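Long-range contacts in 3'-5'-exonuclease (Saccharomyces cerevisiae, PDB 3E2V), which probably degrades double-stranded DNA as a magnesium-dependent TatD-family nuclease, cutting internally and removing nucleotides from the 3' end: residues H90-A98 with Y171-F180; N31-K42 with K338-A347. All blocks are in the same frame, centred on the assembly; numbering follows the deposited sequence.

Interaction 1 (H90-A98 with Y171-F180)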
loop_
_atom_site.group_PDB
_atom_site.type_symbol
_atom_site.label_atom_id
_atom_site.label_comp_id
_atom_site.label_asym_id
_atom_site.label_seq_id
_atom_site.Cartn_x
_atom_site.Cartn_y
_atom_site.Cartn_z
ATOM N N HIS A 90 -0.802 -10.195 2.551
ATOM C CA HIS A 90 -2.001 -9.671 1.894
ATOM C C HIS A 90 -3.013 -10.809 1.757
ATOM O O HIS A 90 -2.627 -11.976 1.725
ATOM C CB HIS A 90 -1.483 -9.182 0.534
ATOM C CG HIS A 90 -2.482 -8.577 -0.393
ATOM N ND1 HIS A 90 -3.462 -9.304 -1.027
ATOM C CD2 HIS A 90 -2.543 -7.332 -0.919
ATOM C CE1 HIS A 90 -4.129 -8.520 -1.857
ATOM N NE2 HIS A 90 -3.577 -7.322 -1.824
ATOM N N PRO A 91 -4.312 -10.478 1.698
ATOM C CA PRO A 91 -5.310 -11.530 1.505
ATOM C C PRO A 91 -5.037 -12.452 0.290
ATOM O O PRO A 91 -5.441 -13.627 0.347
ATOM C CB PRO A 91 -6.632 -10.745 1.369
ATOM C CG PRO A 91 -6.206 -9.314 1.103
ATOM C CD PRO A 91 -4.935 -9.152 1.868
ATOM N N CYS A 92 -4.334 -11.968 -0.747
ATOM C CA CYS A 92 -3.883 -12.786 -1.909
ATOM C C CYS A 92 -3.168 -14.034 -1.463
ATOM O O CYS A 92 -3.150 -15.052 -2.157
ATOM C CB CYS A 92 -2.840 -12.035 -2.787
ATOM S SG CYS A 92 -1.246 -11.546 -1.934
ATOM N N CYS A 93 -2.507 -13.929 -0.319
ATOM C CA CYS A 93 -1.355 -14.763 -0.059
ATOM C C CYS A 93 -1.428 -15.465 1.277
ATOM O O CYS A 93 -0.447 -16.087 1.706
ATOM C CB CYS A 93 -0.105 -13.887 -0.159
ATOM S SG CYS A 93 0.105 -13.140 -1.856
ATOM N N VAL A 94 -2.593 -15.385 1.928
ATOM C CA VAL A 94 -2.719 -15.970 3.269
ATOM C C VAL A 94 -2.586 -17.486 3.283
ATOM O O VAL A 94 -2.370 -18.074 4.342
ATOM C CB VAL A 94 -4.004 -15.507 4.013
ATOM C CG1 VAL A 94 -3.904 -14.026 4.397
ATOM C CG2 VAL A 94 -5.255 -15.792 3.188
ATOM N N ASN A 95 -2.704 -18.127 2.121
ATOM C CA ASN A 95 -2.504 -19.579 2.082
ATOM C C ASN A 95 -1.097 -19.970 2.528
ATOM O O ASN A 95 -0.871 -21.116 2.921
ATOM C CB ASN A 95 -2.773 -20.157 0.687
ATOM C CG ASN A 95 -4.249 -20.219 0.339
ATOM O OD1 ASN A 95 -5.102 -19.883 1.148
ATOM N ND2 ASN A 95 -4.549 -20.680 -0.881
ATOM N N GLU A 96 -0.153 -19.038 2.466
ATOM C CA GLU A 96 1.204 -19.353 2.924
ATOM C C GLU A 96 1.273 -19.641 4.431
ATOM O O GLU A 96 2.224 -20.262 4.890
ATOM C CB GLU A 96 2.221 -18.313 2.500
ATOM C CG GLU A 96 2.185 -17.045 3.255
ATOM C CD GLU A 96 3.497 -16.295 3.136
ATOM O OE1 GLU A 96 3.484 -15.079 3.305
ATOM O OE2 GLU A 96 4.547 -16.915 2.861
ATOM N N PHE A 97 0.278 -19.186 5.193
ATOM C CA PHE A 97 0.192 -19.562 6.608
ATOM C C PHE A 97 -0.176 -21.025 6.784
ATOM O O PHE A 97 0.031 -21.577 7.865
ATOM C CB PHE A 97 -0.845 -18.724 7.348
ATOM C CG PHE A 97 -0.418 -17.296 7.576
ATOM C CD1 PHE A 97 0.611 -16.983 8.454
ATOM C CD2 PHE A 97 -1.056 -16.264 6.901
ATOM C CE1 PHE A 97 1.005 -15.664 8.667
ATOM C CE2 PHE A 97 -0.693 -14.940 7.112
ATOM C CZ PHE A 97 0.344 -14.628 7.986
ATOM N N ALA A 98 -0.710 -21.650 5.733
ATOM C CA ALA A 98 -1.244 -23.005 5.846
ATOM C C ALA A 98 -0.398 -24.050 5.129
ATOM O O ALA A 98 -0.526 -25.237 5.460
ATOM C CB ALA A 98 -2.665 -23.056 5.357
ATOM N N TYR A 171 -7.910 -16.754 -5.080
ATOM C CA TYR A 171 -6.609 -16.851 -4.426
ATOM C C TYR A 171 -6.688 -17.411 -3.004
ATOM O O TYR A 171 -5.778 -18.117 -2.561
ATOM C CB TYR A 171 -5.921 -15.494 -4.386
ATOM C CG TYR A 171 -5.383 -15.004 -5.710
ATOM C CD1 TYR A 171 -4.826 -15.890 -6.641
ATOM C CD2 TYR A 171 -5.393 -13.650 -6.015
ATOM C CE1 TYR A 171 -4.304 -15.426 -7.861
ATOM C CE2 TYR A 171 -4.881 -13.179 -7.228
ATOM C CZ TYR A 171 -4.342 -14.071 -8.137
ATOM O OH TYR A 171 -3.833 -13.589 -9.328
ATOM N N SER A 172 -7.754 -17.059 -2.286
ATOM C CA SER A 172 -7.900 -17.491 -0.893
ATOM C C SER A 172 -9.360 -17.417 -0.494
ATOM O O SER A 172 -10.083 -16.542 -0.958
ATOM C CB SER A 172 -7.062 -16.591 0.021
ATOM O OG SER A 172 -7.457 -15.243 -0.137
ATOM N N SER A 173 -9.788 -18.336 0.365
ATOM C CA SER A 173 -11.163 -18.323 0.828
ATOM C C SER A 173 -11.463 -17.161 1.766
ATOM O O SER A 173 -10.560 -16.620 2.426
ATOM C CB SER A 173 -11.471 -19.626 1.548
ATOM O OG SER A 173 -10.769 -19.687 2.773
ATOM N N LYS A 174 -12.743 -16.805 1.858
ATOM C CA LYS A 174 -13.161 -15.768 2.794
ATOM C C LYS A 174 -12.714 -16.089 4.218
ATOM O O LYS A 174 -12.234 -15.221 4.948
ATOM C CB LYS A 174 -14.687 -15.588 2.736
ATOM C CG LYS A 174 -15.180 -14.419 3.570
ATOM C CD LYS A 174 -16.675 -14.136 3.362
ATOM C CE LYS A 174 -17.548 -15.123 4.085
ATOM N NZ LYS A 174 -18.998 -14.805 3.806
ATOM N N GLU A 175 -12.882 -17.341 4.618
ATOM C CA GLU A 175 -12.558 -17.731 5.990
ATOM C C GLU A 175 -11.049 -17.589 6.252
ATOM O O GLU A 175 -10.615 -17.106 7.321
ATOM C CB GLU A 175 -13.012 -19.174 6.249
ATOM C CG GLU A 175 -14.537 -19.423 6.205
ATOM C CD GLU A 175 -15.179 -19.276 4.814
ATOM O OE1 GLU A 175 -14.552 -19.601 3.775
ATOM O OE2 GLU A 175 -16.345 -18.825 4.755
ATOM N N MET A 176 -10.232 -17.992 5.280
ATOM C CA MET A 176 -8.779 -17.857 5.439
ATOM C C MET A 176 -8.374 -16.382 5.490
ATOM O O MET A 176 -7.492 -15.997 6.271
ATOM C CB MET A 176 -8.043 -18.570 4.318
ATOM C CG MET A 176 -7.979 -20.105 4.473
ATOM S SD MET A 176 -6.826 -20.723 5.757
ATOM C CE MET A 176 -5.259 -20.125 5.118
ATOM N N GLN A 177 -9.026 -15.554 4.676
ATOM C CA GLN A 177 -8.737 -14.118 4.707
ATOM C C GLN A 177 -9.070 -13.526 6.068
ATOM O O GLN A 177 -8.274 -12.784 6.655
ATOM C CB GLN A 177 -9.508 -13.377 3.617
ATOM C CG GLN A 177 -9.045 -13.695 2.197
ATOM C CD GLN A 177 -9.664 -12.762 1.170
ATOM O OE1 GLN A 177 -10.062 -11.630 1.497
ATOM N NE2 GLN A 177 -9.728 -13.217 -0.078
ATOM N N LYS A 178 -10.265 -13.817 6.567
ATOM C CA LYS A 178 -10.706 -13.204 7.824
ATOM C C LYS A 178 -9.818 -13.653 8.978
ATOM O O LYS A 178 -9.397 -12.836 9.809
ATOM C CB LYS A 178 -12.173 -13.553 8.102
ATOM C CG LYS A 178 -13.138 -12.798 7.194
ATOM C CD LYS A 178 -14.551 -13.399 7.266
ATOM C CE LYS A 178 -15.282 -13.025 8.527
ATOM N NZ LYS A 178 -16.552 -13.840 8.592
ATOM N N VAL A 179 -9.536 -14.953 9.051
ATOM C CA VAL A 179 -8.736 -15.454 10.174
ATOM C C VAL A 179 -7.327 -14.845 10.203
ATOM O O VAL A 179 -6.860 -14.400 11.257
ATOM C CB VAL A 179 -8.646 -16.992 10.191
ATOM C CG1 VAL A 179 -7.725 -17.450 11.305
ATOM C CG2 VAL A 179 -10.026 -17.587 10.405
ATOM N N PHE A 180 -6.656 -14.823 9.054
ATOM C CA PHE A 180 -5.269 -14.356 9.030
ATOM C C PHE A 180 -5.106 -12.841 8.970
ATOM O O PHE A 180 -4.070 -12.331 9.359
ATOM C CB PHE A 180 -4.448 -15.155 8.014
ATOM C CG PHE A 180 -4.224 -16.558 8.468
ATOM C CD1 PHE A 180 -3.337 -16.808 9.513
ATOM C CD2 PHE A 180 -4.983 -17.605 7.956
ATOM C CE1 PHE A 180 -3.158 -18.116 10.003
ATOM C CE2 PHE A 180 -4.826 -18.911 8.448
ATOM C CZ PHE A 180 -3.930 -19.162 9.468
HETATM O O HOH W 1 -3.487 -17.331 -0.721
HETATM O O HOH W 2 -7.774 -20.419 0.851
#
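S172 OG is held between two groups: it donates to P91 O at 2.6 Å and accepts from Q177 NE2 at 3.0 Å through a bent N-H...O of 136°. With OG between the backbone N and the carbonyl carbon (chi1 57°), the hydroxyl reaches across to the proline carbonyl. Q177 lays its amide against P91, OE1 lying 3.5 Å from P91 CB, while the same OE1 accepts from the backbone N of D165 on strand 156-165. A water next to this corner donates to C92 O and Y171 O and accepts from N95 N, linking the two backbones.

In the TIM-barrel fold of TatD hydrolases, 90-98 belongs to the loop after strand 82-87, and here its 3-10 turn 94-97 packs on the start of helix 174-187, whose N-cap residue S173 accepts from M176 N through OG. V94 turns its two methyls to different partners, CG2 to S172 CB (3.7 Å) and CG1 to F180 CB. The M176 chain, bent at chi2 and chi3, brings CE to V94 O and A98 CB. F97 and F180 lie nearly parallel, planes at 8° and centroids 4.6 Å apart, but offset along their planes, with little of one ring above the other; F97 CB instead stands over the F180 face in a CH-pi contact, 3.7 Å from its centroid.

Interaction 2 (N31-K42 with K338-A347)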
loop_
_atom_site.group_PDB
_atom_site.type_symbol
_atom_site.label_atom_id
_atom_site.label_comp_id
_atom_site.label_asym_id
_atom_site.label_seq_id
_atom_site.Cartn_x
_atom_site.Cartn_y
_atom_site.Cartn_z
ATOM N N ASN A 31 4.722 -10.164 -18.607
ATOM C CA ASN A 31 4.127 -11.452 -19.002
ATOM C C ASN A 31 5.153 -12.606 -18.876
ATOM O O ASN A 31 5.173 -13.518 -19.701
ATOM C CB ASN A 31 3.593 -11.407 -20.454
ATOM C CG ASN A 31 2.891 -10.091 -20.811
ATOM O OD1 ASN A 31 3.218 -9.459 -21.819
ATOM N ND2 ASN A 31 1.918 -9.684 -19.996
ATOM N N GLY A 32 6.042 -12.535 -17.887
ATOM C CA GLY A 32 6.985 -13.621 -17.602
ATOM C C GLY A 32 8.233 -13.659 -18.466
ATOM O O GLY A 32 9.024 -14.599 -18.374
ATOM N N LYS A 33 8.395 -12.619 -19.279
ATOM C CA LYS A 33 9.463 -12.504 -20.252
ATOM C C LYS A 33 10.284 -11.254 -19.959
ATOM O O LYS A 33 9.723 -10.180 -19.732
ATOM C CB LYS A 33 8.837 -12.426 -21.649
ATOM C CG LYS A 33 9.738 -11.991 -22.774
ATOM C CD LYS A 33 9.061 -12.230 -24.129
ATOM C CE LYS A 33 9.908 -11.726 -25.281
ATOM N NZ LYS A 33 9.090 -11.621 -26.527
ATOM N N GLN A 34 11.604 -11.396 -19.956
ATOM C CA GLN A 34 12.478 -10.235 -19.805
ATOM C C GLN A 34 12.650 -9.496 -21.124
ATOM O O GLN A 34 13.065 -10.072 -22.128
ATOM C CB GLN A 34 13.861 -10.588 -19.243
ATOM C CG GLN A 34 14.724 -9.326 -19.108
ATOM C CD GLN A 34 16.115 -9.572 -18.599
ATOM O OE1 GLN A 34 16.592 -10.698 -18.594
ATOM N NE2 GLN A 34 16.794 -8.502 -18.186
ATOM N N TYR A 35 12.348 -8.201 -21.099
ATOM C CA TYR A 35 12.508 -7.319 -22.254
ATOM C C TYR A 35 13.665 -6.332 -22.157
ATOM O O TYR A 35 14.184 -5.883 -23.175
ATOM C CB TYR A 35 11.221 -6.519 -22.486
ATOM C CG TYR A 35 10.125 -7.293 -23.166
ATOM C CD1 TYR A 35 9.969 -7.222 -24.551
ATOM C CD2 TYR A 35 9.253 -8.104 -22.438
ATOM C CE1 TYR A 35 8.966 -7.928 -25.196
ATOM C CE2 TYR A 35 8.239 -8.833 -23.078
ATOM C CZ TYR A 35 8.108 -8.726 -24.458
ATOM O OH TYR A 35 7.115 -9.422 -25.113
ATOM N N HIS A 36 14.023 -5.936 -20.937
ATOM C CA HIS A 36 15.075 -4.957 -20.733
ATOM C C HIS A 36 15.719 -5.166 -19.363
ATOM O O HIS A 36 15.128 -5.819 -18.495
ATOM C CB HIS A 36 14.553 -3.507 -20.915
ATOM C CG HIS A 36 13.472 -3.088 -19.952
ATOM N ND1 HIS A 36 13.742 -2.664 -18.668
ATOM C CD2 HIS A 36 12.127 -3.003 -20.102
ATOM C CE1 HIS A 36 12.607 -2.319 -18.072
ATOM N NE2 HIS A 36 11.612 -2.523 -18.917
ATOM N N PRO A 37 16.953 -4.680 -19.176
ATOM C CA PRO A 37 17.528 -4.741 -17.835
ATOM C C PRO A 37 16.696 -3.944 -16.842
ATOM O O PRO A 37 16.115 -2.923 -17.214
ATOM C CB PRO A 37 18.911 -4.095 -18.011
ATOM C CG PRO A 37 19.228 -4.350 -19.475
ATOM C CD PRO A 37 17.908 -4.132 -20.155
ATOM N N ALA A 38 16.636 -4.411 -15.601
ATOM C CA ALA A 38 15.922 -3.695 -14.547
ATOM C C ALA A 38 16.387 -2.236 -14.526
ATOM O O ALA A 38 17.591 -1.960 -14.616
ATOM C CB ALA A 38 16.212 -4.354 -13.206
ATOM N N ASP A 39 15.437 -1.303 -14.393
ATOM C CA ASP A 39 15.763 0.127 -14.488
ATOM C C ASP A 39 15.233 0.886 -13.281
ATOM O O ASP A 39 14.918 2.068 -13.401
ATOM C CB ASP A 39 15.189 0.711 -15.786
ATOM C CG ASP A 39 13.661 0.706 -15.817
ATOM O OD1 ASP A 39 13.015 -0.249 -15.312
ATOM O OD2 ASP A 39 13.081 1.671 -16.376
ATOM N N TYR A 40 15.135 0.231 -12.127
ATOM C CA TYR A 40 14.506 0.895 -10.979
ATOM C C TYR A 40 15.315 2.057 -10.413
ATOM O O TYR A 40 14.746 2.974 -9.846
ATOM C CB TYR A 40 14.055 -0.101 -9.902
ATOM C CG TYR A 40 15.124 -1.072 -9.453
ATOM C CD1 TYR A 40 16.088 -0.696 -8.516
ATOM C CD2 TYR A 40 15.165 -2.364 -9.954
ATOM C CE1 TYR A 40 17.072 -1.588 -8.098
ATOM C CE2 TYR A 40 16.135 -3.268 -9.532
ATOM C CZ TYR A 40 17.087 -2.873 -8.615
ATOM O OH TYR A 40 18.050 -3.771 -8.210
ATOM N N VAL A 41 16.631 2.064 -10.591
ATOM C CA VAL A 41 17.403 3.227 -10.141
ATOM C C VAL A 41 17.052 4.460 -10.997
ATOM O O VAL A 41 16.763 5.525 -10.448
ATOM C CB VAL A 41 18.931 2.939 -10.016
ATOM C CG1 VAL A 41 19.698 4.220 -9.767
ATOM C CG2 VAL A 41 19.180 1.959 -8.876
ATOM N N LYS A 42 16.993 4.305 -12.320
ATOM C CA LYS A 42 16.539 5.405 -13.195
ATOM C C LYS A 42 15.085 5.815 -12.918
ATOM O O LYS A 42 14.735 7.005 -12.975
ATOM C CB LYS A 42 16.724 5.063 -14.680
ATOM C CG LYS A 42 18.171 5.211 -15.117
ATOM C CD LYS A 42 18.363 4.674 -16.518
ATOM C CE LYS A 42 19.838 4.581 -16.881
ATOM N NZ LYS A 42 20.305 5.819 -17.547
ATOM N N LYS A 338 7.841 -1.533 -24.343
ATOM C CA LYS A 338 8.784 -2.307 -23.517
ATOM C C LYS A 338 9.973 -2.896 -24.304
ATOM O O LYS A 338 11.066 -3.016 -23.764
ATOM C CB LYS A 338 8.049 -3.405 -22.738
ATOM C CG LYS A 338 7.262 -4.360 -23.635
ATOM C CD LYS A 338 6.530 -5.408 -22.822
ATOM C CE LYS A 338 5.711 -6.335 -23.717
ATOM N NZ LYS A 338 4.519 -5.672 -24.284
ATOM N N ASN A 339 9.760 -3.234 -25.575
ATOM C CA ASN A 339 10.840 -3.794 -26.396
ATOM C C ASN A 339 11.801 -2.748 -26.972
ATOM O O ASN A 339 12.788 -3.095 -27.634
ATOM C CB ASN A 339 10.274 -4.668 -27.526
ATOM C CG ASN A 339 9.452 -3.875 -28.525
ATOM O OD1 ASN A 339 8.725 -2.956 -28.161
ATOM N ND2 ASN A 339 9.543 -4.251 -29.794
ATOM N N LYS A 340 11.526 -1.472 -26.700
ATOM C CA LYS A 340 12.347 -0.357 -27.178
ATOM C C LYS A 340 13.145 0.329 -26.073
ATOM O O LYS A 340 13.960 1.207 -26.353
ATOM C CB LYS A 340 11.466 0.681 -27.901
ATOM C CG LYS A 340 10.698 0.138 -29.102
ATOM C CD LYS A 340 11.635 -0.306 -30.208
ATOM C CE LYS A 340 10.848 -0.766 -31.416
ATOM N NZ LYS A 340 11.774 -1.050 -32.544
ATOM N N LEU A 341 12.931 -0.073 -24.816
ATOM C CA LEU A 341 13.585 0.600 -23.698
ATOM C C LEU A 341 15.088 0.279 -23.602
ATOM O O LEU A 341 15.899 1.153 -23.314
ATOM C CB LEU A 341 12.892 0.272 -22.374
ATOM C CG LEU A 341 13.494 1.056 -21.213
ATOM C CD1 LEU A 341 13.151 2.544 -21.340
ATOM C CD2 LEU A 341 13.068 0.538 -19.884
ATOM N N ALA A 342 15.453 -0.985 -23.819
ATOM C CA ALA A 342 16.810 -1.412 -23.506
ATOM C C ALA A 342 17.887 -0.572 -24.213
ATOM O O ALA A 342 18.869 -0.183 -23.596
ATOM C CB ALA A 342 16.983 -2.882 -23.795
ATOM N N ASP A 343 17.673 -0.274 -25.493
ATOM C CA ASP A 343 18.635 0.512 -26.264
ATOM C C ASP A 343 18.788 1.935 -25.725
ATOM O O ASP A 343 19.803 2.593 -25.980
ATOM C CB ASP A 343 18.242 0.517 -27.750
ATOM C CG ASP A 343 19.320 1.109 -28.655
ATOM O OD1 ASP A 343 20.526 1.093 -28.311
ATOM O OD2 ASP A 343 18.946 1.597 -29.740
ATOM N N LYS A 344 17.800 2.398 -24.961
ATOM C CA LYS A 344 17.845 3.742 -24.386
ATOM C C LYS A 344 18.635 3.809 -23.068
ATOM O O LYS A 344 18.923 4.897 -22.566
ATOM C CB LYS A 344 16.421 4.286 -24.151
ATOM C CG LYS A 344 15.480 4.256 -25.357
ATOM C CD LYS A 344 15.941 5.218 -26.432
ATOM C CE LYS A 344 14.889 5.404 -27.511
ATOM N NZ LYS A 344 15.256 6.532 -28.419
ATOM N N LEU A 345 18.971 2.657 -22.492
ATOM C CA LEU A 345 19.503 2.623 -21.121
ATOM C C LEU A 345 20.964 3.035 -20.886
ATOM O O LEU A 345 21.382 3.218 -19.735
ATOM C CB LEU A 345 19.225 1.270 -20.473
ATOM C CG LEU A 345 17.764 0.981 -20.159
ATOM C CD1 LEU A 345 17.667 -0.411 -19.567
ATOM C CD2 LEU A 345 17.151 2.032 -19.203
ATOM N N ASN A 346 21.736 3.173 -21.950
ATOM C CA ASN A 346 23.090 3.700 -21.820
ATOM C C ASN A 346 23.097 5.236 -21.862
ATOM O O ASN A 346 23.985 5.878 -21.295
ATOM C CB ASN A 346 23.991 3.115 -22.907
ATOM C CG ASN A 346 23.300 3.048 -24.274
ATOM O OD1 ASN A 346 22.311 3.747 -24.527
ATOM N ND2 ASN A 346 23.813 2.186 -25.154
ATOM N N ALA A 347 22.089 5.811 -22.517
ATOM C CA ALA A 347 21.961 7.265 -22.659
ATOM C C ALA A 347 21.637 7.929 -21.335
ATOM O O ALA A 347 21.126 7.290 -20.414
ATOM C CB ALA A 347 20.907 7.602 -23.685
HETATM O O HOH W 3 13.686 -3.178 -24.424
#
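L341 presses one methyl onto the flat of the H36 imidazole: CD2 lies 3.4 Å from the ring centroid, only 7° off the normal, a close CH-pi contact. The ring is fixed by polar bonds at both nitrogens. ND1 donates to P37 O at 2.8 Å, approaching from above that carbonyl's plane, and NE2 is bonded to the hydroxyl of Y30. H36 CG occupies the position between its backbone N and carbonyl carbon (chi1 62°), which brings ND1 to the carbonyl of the following proline and sets a ring face toward L341, with K338 O near the ring edge.

Y35 and K338 form a second pairing. The lysine chain runs straight through CD and CE across one face of the phenol ring, CE 3.8 Å from the centroid, and bends only at chi4. That bend leaves NZ 5.2 Å from the centroid, at most a weak cation-pi attraction, so the methylenes carry the contact. A water between the backbones donates to Y35 O and K338 O and accepts from A342 N.

Farther along, L345 splits its methyls: CD1 rests on P37 CD at 3.8 Å, and CD2 meets the K42 chain at CD. Beyond it, K42 NZ makes a weak hydrogen bond to A347 O.

This contact joins the connection after hairpin 29-34 and the first turn of helix 40-49 to the loop between strands 334-336 and 351-353. V353 of the latter strand touches H36, K338 and L341, while D39, just before the helix, forms salt bridges with R46 of that helix and with R356.

Interaction 1 is mostly buried, whereas interaction 2 is only partly so and lies farther from the chain centre; their centres are 34 Å apart and their nearest atoms about 13 Å. They share no helix or strand: the first packs a barrel loop on helix 174-187, the second brings the N-terminal part of the chain against a loop late in the sequence. Interaction 1 lies nearer the metal-binding end of the fold, P91 being about 6 Å from E161 between side chains, and interaction 2 lies away from the metal site. The former combines a short polar bond with aromatic packing; the latter relies on aliphatic groups over rings. Water bridges backbones in both.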